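Manganese lipoxygenase (Gaeumannomyces graminis, PDB 5FX8) uses a catalytic manganese ion to oxygenate linoleic and alpha-linolenic acids to their 11S- and 13R-hydroperoxides. Local coordinates at residues N106-Y112 against A537-Q543; V146-S151 against V487-V492. One frame throughout, in Å; residues are numbered along the deposited sequence.

Interaction 1: N106-Y112 against A537-Q543; sequences NQTATAY and ARFNRAQ. With NAG (2-acetamido-2-deoxy-beta-D-glucopyranose), chain F; NAG (2-acetamido-2-deoxy-beta-D-glucopyranose), chain K.
Gln107, on the long helix 86-124 of the lipoxygenase fold, reaches across to the C-terminal part of helix 526-539 and the loop that follows. With CG anti to the backbone N (chi1 177°) and a bend at chi2, its amide is set against residues 537-543. Two donors meet OE1: Ala542 N, in a nearly straight bond of 3.0 Å that arrives above the carbonyl plane, and Gln543 NE2, in the plane on a lone pair but with a clearly bent N-H...O, at 2.9 Å. The two glutamine amides are turned 73° apart. Gln107 NE2 donates to Ala537 O at 2.8 Å, sharing that acceptor with Asn540 N on the opposite carbonyl face; NE2 also bonds Ser145 O. Bonded at both ends, the amide is fixed in rotation. Arg541, its side chain about 4 Å from that of the manganese ligand Val618, passes NH1 beside Gln107 CG and donates from it to Arg538 O and Asn540 O.

One helical turn on, Ala111 CB rests on Arg538 CG. The Arg538 guanidinium crosses the Tyr112 ring with the planes 33° apart; Tyr112 OH sits over the guanidinium face, 3.2 Å from Arg538 NH1 but too poorly angled to bond. Arg538 NH2 bonds Ser534 OG, and Phe342 adds a cation-pi contact. C6 of the chain K NAG lies over one Tyr112 ring face. Asn106 ND2 is covalently joined to C1 of the chain F NAG, whose O5 lies 3.2 Å from Gln543 CG.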
ATOM      1  N   ASN A 106     -10.793   0.080  -8.034  1.00 12.81           N
ATOM      2  CA  ASN A 106     -10.017   0.169  -9.262  1.00 13.23           C
ATOM      3  C   ASN A 106      -8.802  -0.765  -9.224  1.00 14.24           C
ATOM      4  O   ASN A 106      -8.576  -1.549 -10.156  1.00 17.77           O
ATOM      5  CB  ASN A 106      -9.644   1.636  -9.451  1.00 15.38           C
ATOM      6  CG  ASN A 106      -8.913   1.926 -10.718  1.00 21.77           C
ATOM      7  OD1 ASN A 106      -8.475   1.052 -11.440  1.00 25.80           O
ATOM      8  ND2 ASN A 106      -8.744   3.204 -10.978  1.00 29.60           N
ATOM      9  N   GLN A 107      -8.031  -0.729  -8.142  1.00 12.05           N
ATOM     10  CA  GLN A 107      -6.841  -1.559  -8.093  1.00 12.16           C
ATOM     11  C   GLN A 107      -7.192  -3.051  -8.074  1.00 15.10           C
ATOM     12  O   GLN A 107      -6.489  -3.865  -8.686  1.00 13.37           O
ATOM     13  CB  GLN A 107      -5.996  -1.168  -6.893  1.00  9.65           C
ATOM     14  CG  GLN A 107      -4.743  -2.009  -6.693  1.00 10.15           C
ATOM     15  CD  GLN A 107      -3.539  -1.553  -7.504  1.00 11.23           C
ATOM     16  OE1 GLN A 107      -3.536  -0.490  -8.090  1.00 10.85           O
ATOM     17  NE2 GLN A 107      -2.511  -2.372  -7.531  1.00 10.67           N
ATOM     18  N   THR A 108      -8.287  -3.432  -7.409  1.00 12.30           N
ATOM     19  CA  THR A 108      -8.646  -4.847  -7.363  1.00 12.48           C
ATOM     20  C   THR A 108      -9.054  -5.361  -8.733  1.00 14.17           C
ATOM     21  O   THR A 108      -8.559  -6.400  -9.196  1.00 14.22           O
ATOM     22  CB  THR A 108      -9.777  -5.077  -6.380  1.00 11.53           C
ATOM     23  OG1 THR A 108      -9.462  -4.468  -5.140  1.00 17.07           O
ATOM     24  CG2 THR A 108      -9.931  -6.530  -6.141  1.00 13.38           C
ATOM     25  N   ALA A 109      -9.975  -4.649  -9.389  1.00 13.92           N
ATOM     26  CA  ALA A 109     -10.401  -5.051 -10.720  1.00 13.09           C
ATOM     27  C   ALA A 109      -9.215  -5.132 -11.657  1.00 15.20           C
ATOM     28  O   ALA A 109      -9.068  -6.099 -12.408  1.00 17.78           O
ATOM     29  CB  ALA A 109     -11.442  -4.085 -11.258  1.00 11.62           C
ATOM     30  N   THR A 110      -8.330  -4.144 -11.588  1.00 15.79           N
ATOM     31  CA  THR A 110      -7.194  -4.110 -12.493  1.00 16.23           C
ATOM     32  C   THR A 110      -6.296  -5.304 -12.273  1.00 15.41           C
ATOM     33  O   THR A 110      -5.871  -5.954 -13.229  1.00 16.29           O
ATOM     34  CB  THR A 110      -6.422  -2.817 -12.298  1.00 15.57           C
ATOM     35  OG1 THR A 110      -7.298  -1.726 -12.536  1.00 13.69           O
ATOM     36  CG2 THR A 110      -5.245  -2.760 -13.236  1.00 16.24           C
ATOM     37  N   ALA A 111      -6.021  -5.613 -11.012  1.00 14.84           N
ATOM     38  CA  ALA A 111      -5.131  -6.715 -10.687  1.00 13.70           C
ATOM     39  C   ALA A 111      -5.692  -8.049 -11.168  1.00 16.86           C
ATOM     40  O   ALA A 111      -4.953  -8.887 -11.688  1.00 18.25           O
ATOM     41  CB  ALA A 111      -4.880  -6.741  -9.187  1.00 12.61           C
ATOM     42  N   TYR A 112      -6.999  -8.261 -11.012  1.00 16.79           N
ATOM     43  CA  TYR A 112      -7.591  -9.492 -11.515  1.00 14.39           C
ATOM     44  C   TYR A 112      -7.494  -9.569 -13.032  1.00 17.10           C
ATOM     45  O   TYR A 112      -7.132 -10.614 -13.589  1.00 16.34           O
ATOM     46  CB  TYR A 112      -9.031  -9.575 -11.050  1.00 13.23           C
ATOM     47  CG  TYR A 112      -9.142 -10.073  -9.650  1.00 13.92           C
ATOM     48  CD1 TYR A 112      -8.327 -11.084  -9.208  1.00 12.49           C
ATOM     49  CD2 TYR A 112     -10.068  -9.539  -8.770  1.00 13.07           C
ATOM     50  CE1 TYR A 112      -8.417 -11.548  -7.936  1.00 12.78           C
ATOM     51  CE2 TYR A 112     -10.166 -10.000  -7.495  1.00 11.82           C
ATOM     52  CZ  TYR A 112      -9.327 -11.009  -7.078  1.00 12.54           C
ATOM     53  OH  TYR A 112      -9.394 -11.528  -5.801  1.00 15.62           O
ATOM     54  N   ALA A 537       0.020  -7.663  -5.754  1.00 10.33           N
ATOM     55  CA  ALA A 537      -0.377  -6.510  -6.543  1.00 10.03           C
ATOM     56  C   ALA A 537      -1.609  -5.842  -5.954  1.00  9.54           C
ATOM     57  O   ALA A 537      -1.768  -4.634  -6.070  1.00 17.12           O
ATOM     58  CB  ALA A 537      -0.632  -6.910  -7.996  1.00  9.78           C
ATOM     59  N   ARG A 538      -2.489  -6.605  -5.317  1.00  9.50           N
ATOM     60  CA  ARG A 538      -3.630  -5.984  -4.677  1.00  9.44           C
ATOM     61  C   ARG A 538      -3.268  -5.246  -3.393  1.00 14.92           C
ATOM     62  O   ARG A 538      -4.078  -4.446  -2.910  1.00 14.82           O
ATOM     63  CB  ARG A 538      -4.701  -7.033  -4.405  1.00 10.95           C
ATOM     64  CG  ARG A 538      -5.814  -7.047  -5.451  1.00 12.44           C
ATOM     65  CD  ARG A 538      -6.688  -8.250  -5.246  1.00 11.62           C
ATOM     66  NE  ARG A 538      -6.102  -9.462  -5.783  1.00 15.18           N
ATOM     67  CZ  ARG A 538      -6.200 -10.630  -5.186  1.00 15.41           C
ATOM     68  NH1 ARG A 538      -6.841 -10.710  -4.037  1.00 17.06           N
ATOM     69  NH2 ARG A 538      -5.663 -11.701  -5.725  1.00 13.66           N
ATOM     70  N   PHE A 539      -2.078  -5.487  -2.824  1.00 11.30           N
ATOM     71  CA  PHE A 539      -1.628  -4.625  -1.724  1.00  9.57           C
ATOM     72  C   PHE A 539      -1.101  -3.270  -2.201  1.00 10.79           C
ATOM     73  O   PHE A 539      -0.927  -2.362  -1.388  1.00 19.99           O
ATOM     74  CB  PHE A 539      -0.549  -5.315  -0.905  1.00  9.51           C
ATOM     75  CG  PHE A 539      -1.011  -6.536  -0.163  1.00 11.20           C
ATOM     76  CD1 PHE A 539      -2.342  -6.807   0.010  1.00 12.05           C
ATOM     77  CD2 PHE A 539      -0.088  -7.415   0.377  1.00 13.87           C
ATOM     78  CE1 PHE A 539      -2.733  -7.917   0.695  1.00 13.17           C
ATOM     79  CE2 PHE A 539      -0.485  -8.518   1.069  1.00 13.22           C
ATOM     80  CZ  PHE A 539      -1.809  -8.762   1.227  1.00 14.26           C
ATOM     81  N   ASN A 540      -0.844  -3.112  -3.487  1.00 10.67           N
ATOM     82  CA  ASN A 540      -0.326  -1.884  -4.063  1.00  9.40           C
ATOM     83  C   ASN A 540      -1.485  -0.973  -4.461  1.00 15.23           C
ATOM     84  O   ASN A 540      -2.635  -1.405  -4.563  1.00 10.33           O
ATOM     85  CB  ASN A 540       0.558  -2.204  -5.266  1.00  8.69           C
ATOM     86  CG  ASN A 540       1.440  -1.053  -5.677  1.00  9.85           C
ATOM     87  OD1 ASN A 540       2.022  -0.374  -4.847  1.00 11.44           O
ATOM     88  ND2 ASN A 540       1.528  -0.818  -6.964  1.00 10.41           N
ATOM     89  N   ARG A 541      -1.176   0.310  -4.643  1.00  9.33           N
ATOM     90  CA  ARG A 541      -2.174   1.320  -4.975  1.00 11.00           C
ATOM     91  C   ARG A 541      -1.579   2.229  -6.044  1.00 12.57           C
ATOM     92  O   ARG A 541      -0.965   3.245  -5.733  1.00 12.94           O
ATOM     93  CB  ARG A 541      -2.604   2.129  -3.756  1.00  9.63           C
ATOM     94  CG  ARG A 541      -3.631   1.473  -2.857  1.00  8.77           C
ATOM     95  CD  ARG A 541      -4.993   1.338  -3.525  1.00  9.22           C
ATOM     96  NE  ARG A 541      -5.961   0.657  -2.674  1.00  8.56           N
ATOM     97  CZ  ARG A 541      -5.953  -0.651  -2.453  1.00  8.27           C
ATOM     98  NH1 ARG A 541      -5.032  -1.401  -3.007  1.00  8.59           N
ATOM     99  NH2 ARG A 541      -6.839  -1.207  -1.660  1.00  7.62           N
ATOM    100  N   ALA A 542      -1.814   1.887  -7.294  1.00 13.41           N
ATOM    101  CA  ALA A 542      -1.301   2.616  -8.436  1.00 12.78           C
ATOM    102  C   ALA A 542      -1.916   3.999  -8.618  1.00 15.35           C
ATOM    103  O   ALA A 542      -1.367   4.796  -9.374  1.00 17.10           O
ATOM    104  CB  ALA A 542      -1.521   1.769  -9.691  1.00 12.90           C
ATOM    105  N   GLN A 543      -3.020   4.322  -7.964  1.00 17.03           N
ATOM    106  CA  GLN A 543      -3.727   5.572  -8.215  1.00 15.31           C
ATOM    107  C   GLN A 543      -3.366   6.682  -7.234  1.00 15.89           C
ATOM    108  O   GLN A 543      -3.909   7.780  -7.354  1.00 15.17           O
ATOM    109  CB  GLN A 543      -5.249   5.369  -8.169  1.00 16.66           C
ATOM    110  CG  GLN A 543      -5.809   4.054  -8.676  1.00 16.95           C
ATOM    111  CD  GLN A 543      -5.446   2.913  -7.782  1.00 15.01           C
ATOM    112  OE1 GLN A 543      -5.227   3.095  -6.593  1.00 16.46           O
ATOM    113  NE2 GLN A 543      -5.299   1.757  -8.357  1.00 12.47           N
TER
HETATM  114  C1  NAG F   1      -8.029   3.653 -12.135  1.00 28.40           C
HETATM  115  C2  NAG F   1      -8.827   4.752 -12.819  1.00 29.40           C
HETATM  116  C3  NAG F   1      -8.044   5.324 -13.985  1.00 31.98           C
HETATM  117  C4  NAG F   1      -6.676   5.793 -13.508  1.00 31.41           C
HETATM  118  C5  NAG F   1      -5.950   4.659 -12.795  1.00 28.58           C
HETATM  119  C6  NAG F   1      -4.649   5.103 -12.174  1.00 27.33           C
HETATM  120  C7  NAG F   1     -11.268   4.620 -12.724  1.00 35.44           C
HETATM  121  C8  NAG F   1     -12.495   3.972 -13.285  1.00 42.61           C
HETATM  122  N2  NAG F   1     -10.110   4.242 -13.266  1.00 32.54           N
HETATM  123  O3  NAG F   1      -8.790   6.405 -14.534  1.00 33.67           O
HETATM  124  O4  NAG F   1      -5.886   6.242 -14.600  1.00 35.88           O
HETATM  125  O5  NAG F   1      -6.760   4.162 -11.722  1.00 24.59           O
HETATM  126  O6  NAG F   1      -4.855   6.200 -11.293  1.00 26.32           O
HETATM  127  O7  NAG F   1     -11.323   5.449 -11.826  1.00 34.87           O
HETATM  128  C1  NAG K1009      -9.202 -13.916 -13.081  1.00 17.55           C
HETATM  129  C2  NAG K1009      -8.373 -14.560 -12.002  1.00 16.54           C
HETATM  130  C3  NAG K1009      -9.274 -15.238 -10.984  1.00 17.55           C
HETATM  131  C4  NAG K1009     -10.265 -14.232 -10.435  1.00 16.74           C
HETATM  132  C5  NAG K1009     -11.032 -13.633 -11.591  1.00 14.37           C
HETATM  133  C6  NAG K1009     -11.981 -12.551 -11.171  1.00 14.71           C
HETATM  134  C7  NAG K1009      -6.186 -15.643 -12.232  1.00 21.99           C
HETATM  135  C8  NAG K1009      -5.391 -16.653 -12.986  1.00 20.23           C
HETATM  136  N2  NAG K1009      -7.458 -15.512 -12.600  1.00 20.38           N
HETATM  137  O3  NAG K1009      -8.500 -15.718  -9.900  1.00 19.45           O
HETATM  138  O4  NAG K1009     -11.148 -14.862  -9.520  1.00 18.29           O
HETATM  139  O5  NAG K1009     -10.115 -13.028 -12.506  1.00 16.54           O
HETATM  140  O6  NAG K1009     -12.577 -11.995 -12.331  1.00 17.46           O
HETATM  141  O7  NAG K1009      -5.708 -14.997 -11.324  1.00 24.79           O

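Interaction 2: V146-S151 against V487-V492; sequences VPEGIS and VKFSGV
Ser151 N donates to Lys488 O at 3.2 Å, in the carbonyl plane on a lone pair, drawing an irregular loop against helix 485-490 with the CA atoms of Ile150 and Lys488 4.2 Å apart. Just before this bond the loop reverses in a type I beta turn from Val146 to Gly149. Glu148 and Lys488 cross at about a right angle and join in a salt bridge, NZ to OE2 at 2.9 Å, through the anti lone pair of OE2. Glu148 CG stands between its backbone N and carbonyl carbon (chi1 67°) and the chain bends at chi2, bringing the carboxylate to the lysine end; CG itself packs on Lys488 CD at 3.6 Å. The helical partner has a wider pi-type turn at 487-490 and stops before Gly491; it follows helix 460-481 of the lipoxygenase fold, which carries the manganese ligand His478, with the ligand Asn482 just beyond it. Val146 CG2 meets both methyls of Val487, the side chains tip to tip, and Ile150 CD1 lies against Val492 CG1 at 3.8 Å. Ser151 OG bonds Val603 O and lies at the edge of the Phe489 ring, in its plane, while Lys488 CB sits over the centre of one ring face.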
ATOM      1  N   VAL A 146       1.039  -2.382 -11.226  1.00 17.45           N
ATOM      2  CA  VAL A 146       2.344  -2.032 -10.705  1.00 16.66           C
ATOM      3  C   VAL A 146       3.062  -1.189 -11.750  1.00 19.32           C
ATOM      4  O   VAL A 146       4.002  -1.664 -12.394  1.00 19.24           O
ATOM      5  CB  VAL A 146       3.127  -3.294 -10.348  1.00 16.26           C
ATOM      6  CG1 VAL A 146       4.365  -2.934  -9.612  1.00 17.90           C
ATOM      7  CG2 VAL A 146       2.249  -4.203  -9.520  1.00 16.55           C
ATOM      8  N   PRO A 147       2.685   0.075 -11.925  1.00 19.06           N
ATOM      9  CA  PRO A 147       3.233   0.843 -13.050  1.00 18.55           C
ATOM     10  C   PRO A 147       4.737   0.969 -13.034  1.00 18.30           C
ATOM     11  O   PRO A 147       5.352   0.926 -14.098  1.00 19.35           O
ATOM     12  CB  PRO A 147       2.555   2.202 -12.897  1.00 18.43           C
ATOM     13  CG  PRO A 147       1.400   1.955 -12.055  1.00 20.04           C
ATOM     14  CD  PRO A 147       1.791   0.894 -11.107  1.00 17.89           C
ATOM     15  N   GLU A 148       5.353   1.111 -11.868  1.00 21.90           N
ATOM     16  CA  GLU A 148       6.805   1.200 -11.758  1.00 18.58           C
ATOM     17  C   GLU A 148       7.510  -0.122 -12.039  1.00 20.74           C
ATOM     18  O   GLU A 148       8.745  -0.152 -12.075  1.00 21.84           O
ATOM     19  CB  GLU A 148       7.177   1.727 -10.367  1.00 21.43           C
ATOM     20  CG  GLU A 148       6.844   0.782  -9.203  1.00 27.43           C
ATOM     21  CD  GLU A 148       5.438   0.949  -8.522  1.00 36.76           C
ATOM     22  OE1 GLU A 148       4.368   1.099  -9.169  1.00 23.22           O
ATOM     23  OE2 GLU A 148       5.417   0.874  -7.274  1.00 42.90           O
ATOM     24  N   GLY A 149       6.776  -1.209 -12.264  1.00 19.38           N
ATOM     25  CA  GLY A 149       7.388  -2.501 -12.462  1.00 15.93           C
ATOM     26  C   GLY A 149       7.972  -3.068 -11.192  1.00 17.30           C
ATOM     27  O   GLY A 149       7.994  -2.394 -10.162  1.00 24.78           O
ATOM     28  N   ILE A 150       8.448  -4.302 -11.238  1.00 18.50           N
ATOM     29  CA  ILE A 150       9.087  -4.900 -10.078  1.00 16.69           C
ATOM     30  C   ILE A 150      10.571  -4.564 -10.109  1.00 16.32           C
ATOM     31  O   ILE A 150      11.087  -4.081 -11.116  1.00 20.67           O
ATOM     32  CB  ILE A 150       8.867  -6.418 -10.035  1.00 18.19           C
ATOM     33  CG1 ILE A 150       9.693  -7.089 -11.122  1.00 19.00           C
ATOM     34  CG2 ILE A 150       7.419  -6.751 -10.212  1.00 13.67           C
ATOM     35  CD1 ILE A 150       9.777  -8.563 -10.947  1.00 21.47           C
ATOM     36  N   SER A 151      11.262  -4.870  -9.016  1.00 20.72           N
ATOM     37  CA  SER A 151      12.617  -4.407  -8.757  1.00 18.07           C
ATOM     38  C   SER A 151      13.576  -4.719  -9.894  1.00 24.32           C
ATOM     39  O   SER A 151      13.796  -5.887 -10.253  1.00 28.04           O
ATOM     40  CB  SER A 151      13.136  -5.031  -7.471  1.00 16.33           C
ATOM     41  OG  SER A 151      14.303  -4.364  -7.043  1.00 16.98           O
ATOM     42  N   VAL A 487       4.990  -6.976  -3.625  1.00 11.18           N
ATOM     43  CA  VAL A 487       4.955  -7.240  -5.055  1.00 11.55           C
ATOM     44  C   VAL A 487       6.247  -6.802  -5.749  1.00 11.94           C
ATOM     45  O   VAL A 487       6.671  -7.444  -6.710  1.00 12.44           O
ATOM     46  CB  VAL A 487       3.705  -6.596  -5.700  1.00 13.44           C
ATOM     47  CG1 VAL A 487       3.860  -5.115  -5.862  1.00  9.79           C
ATOM     48  CG2 VAL A 487       3.396  -7.225  -7.044  1.00  9.65           C
ATOM     49  N   LYS A 488       6.904  -5.732  -5.290  1.00 13.71           N
ATOM     50  CA  LYS A 488       8.124  -5.258  -5.959  1.00 12.87           C
ATOM     51  C   LYS A 488       9.421  -5.900  -5.453  1.00 13.17           C
ATOM     52  O   LYS A 488      10.357  -6.057  -6.233  1.00 13.10           O
ATOM     53  CB  LYS A 488       8.241  -3.737  -5.835  1.00 12.08           C
ATOM     54  CG  LYS A 488       7.188  -2.996  -6.592  1.00 13.37           C
ATOM     55  CD  LYS A 488       7.356  -1.502  -6.476  1.00 16.59           C
ATOM     56  CE  LYS A 488       6.981  -1.007  -5.092  1.00 23.07           C
ATOM     57  NZ  LYS A 488       7.013   0.485  -4.834  1.00 23.45           N
ATOM     58  N   PHE A 489       9.510  -6.293  -4.187  1.00 11.56           N
ATOM     59  CA  PHE A 489      10.754  -6.785  -3.607  1.00 11.16           C
ATOM     60  C   PHE A 489      10.586  -8.064  -2.780  1.00 11.22           C
ATOM     61  O   PHE A 489      11.196  -9.074  -3.097  1.00 14.56           O
ATOM     62  CB  PHE A 489      11.392  -5.690  -2.743  1.00 12.05           C
ATOM     63  CG  PHE A 489      11.329  -4.300  -3.356  1.00 12.73           C
ATOM     64  CD1 PHE A 489      12.184  -3.932  -4.389  1.00 14.41           C
ATOM     65  CD2 PHE A 489      10.419  -3.354  -2.887  1.00 12.84           C
ATOM     66  CE1 PHE A 489      12.123  -2.670  -4.943  1.00 12.61           C
ATOM     67  CE2 PHE A 489      10.356  -2.106  -3.435  1.00 13.29           C
ATOM     68  CZ  PHE A 489      11.219  -1.761  -4.469  1.00 13.37           C
ATOM     69  N   SER A 490       9.757  -8.040  -1.733  1.00 11.48           N
ATOM     70  CA  SER A 490       9.710  -9.083  -0.705  1.00 10.03           C
ATOM     71  C   SER A 490       9.039 -10.360  -1.175  1.00 12.96           C
ATOM     72  O   SER A 490       9.258 -11.420  -0.581  1.00 12.78           O
ATOM     73  CB  SER A 490       8.918  -8.620   0.500  1.00  9.43           C
ATOM     74  OG  SER A 490       9.514  -7.532   1.107  1.00 21.54           O
ATOM     75  N   GLY A 491       8.122 -10.258  -2.131  1.00 12.08           N
ATOM     76  CA  GLY A 491       7.414 -11.411  -2.602  1.00 11.49           C
ATOM     77  C   GLY A 491       7.534 -11.620  -4.092  1.00 11.10           C
ATOM     78  O   GLY A 491       6.564 -11.958  -4.750  1.00 10.17           O
ATOM     79  N   VAL A 492       8.721 -11.426  -4.629  1.00 12.70           N
ATOM     80  CA  VAL A 492       8.984 -11.633  -6.040  1.00 13.10           C
ATOM     81  C   VAL A 492       9.435 -13.068  -6.221  1.00 12.89           C
ATOM     82  O   VAL A 492      10.337 -13.526  -5.519  1.00 13.37           O
ATOM     83  CB  VAL A 492      10.030 -10.629  -6.538  1.00 13.08           C
ATOM     84  CG1 VAL A 492      10.422 -10.879  -7.986  1.00 13.50           C
ATOM     85  CG2 VAL A 492       9.472  -9.274  -6.386  1.00 12.41           C
TER

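How the interactions relate
The centres of interactions 1 and 2 lie about 13 Å apart, on the same side of the chain's centre, and the two touch directly. Along the chain the order is 106-112, 146-151, 487-492, 537-543, so interaction 2 is nested within the loop closed by interaction 1. Helices 485-490 and 526-539 are consecutive, and Val487 CG2 packs on Ala537 N at 3.6 Å; Pro147 CD also meets Ala542 CB. Together the contacts join helix 86-124 and the loop that follows it to the part of the chain after the manganese ligands His478 and Asn482. The metal is about 10 Å from the side chain of Arg541 and about 13 Å from that of Val487.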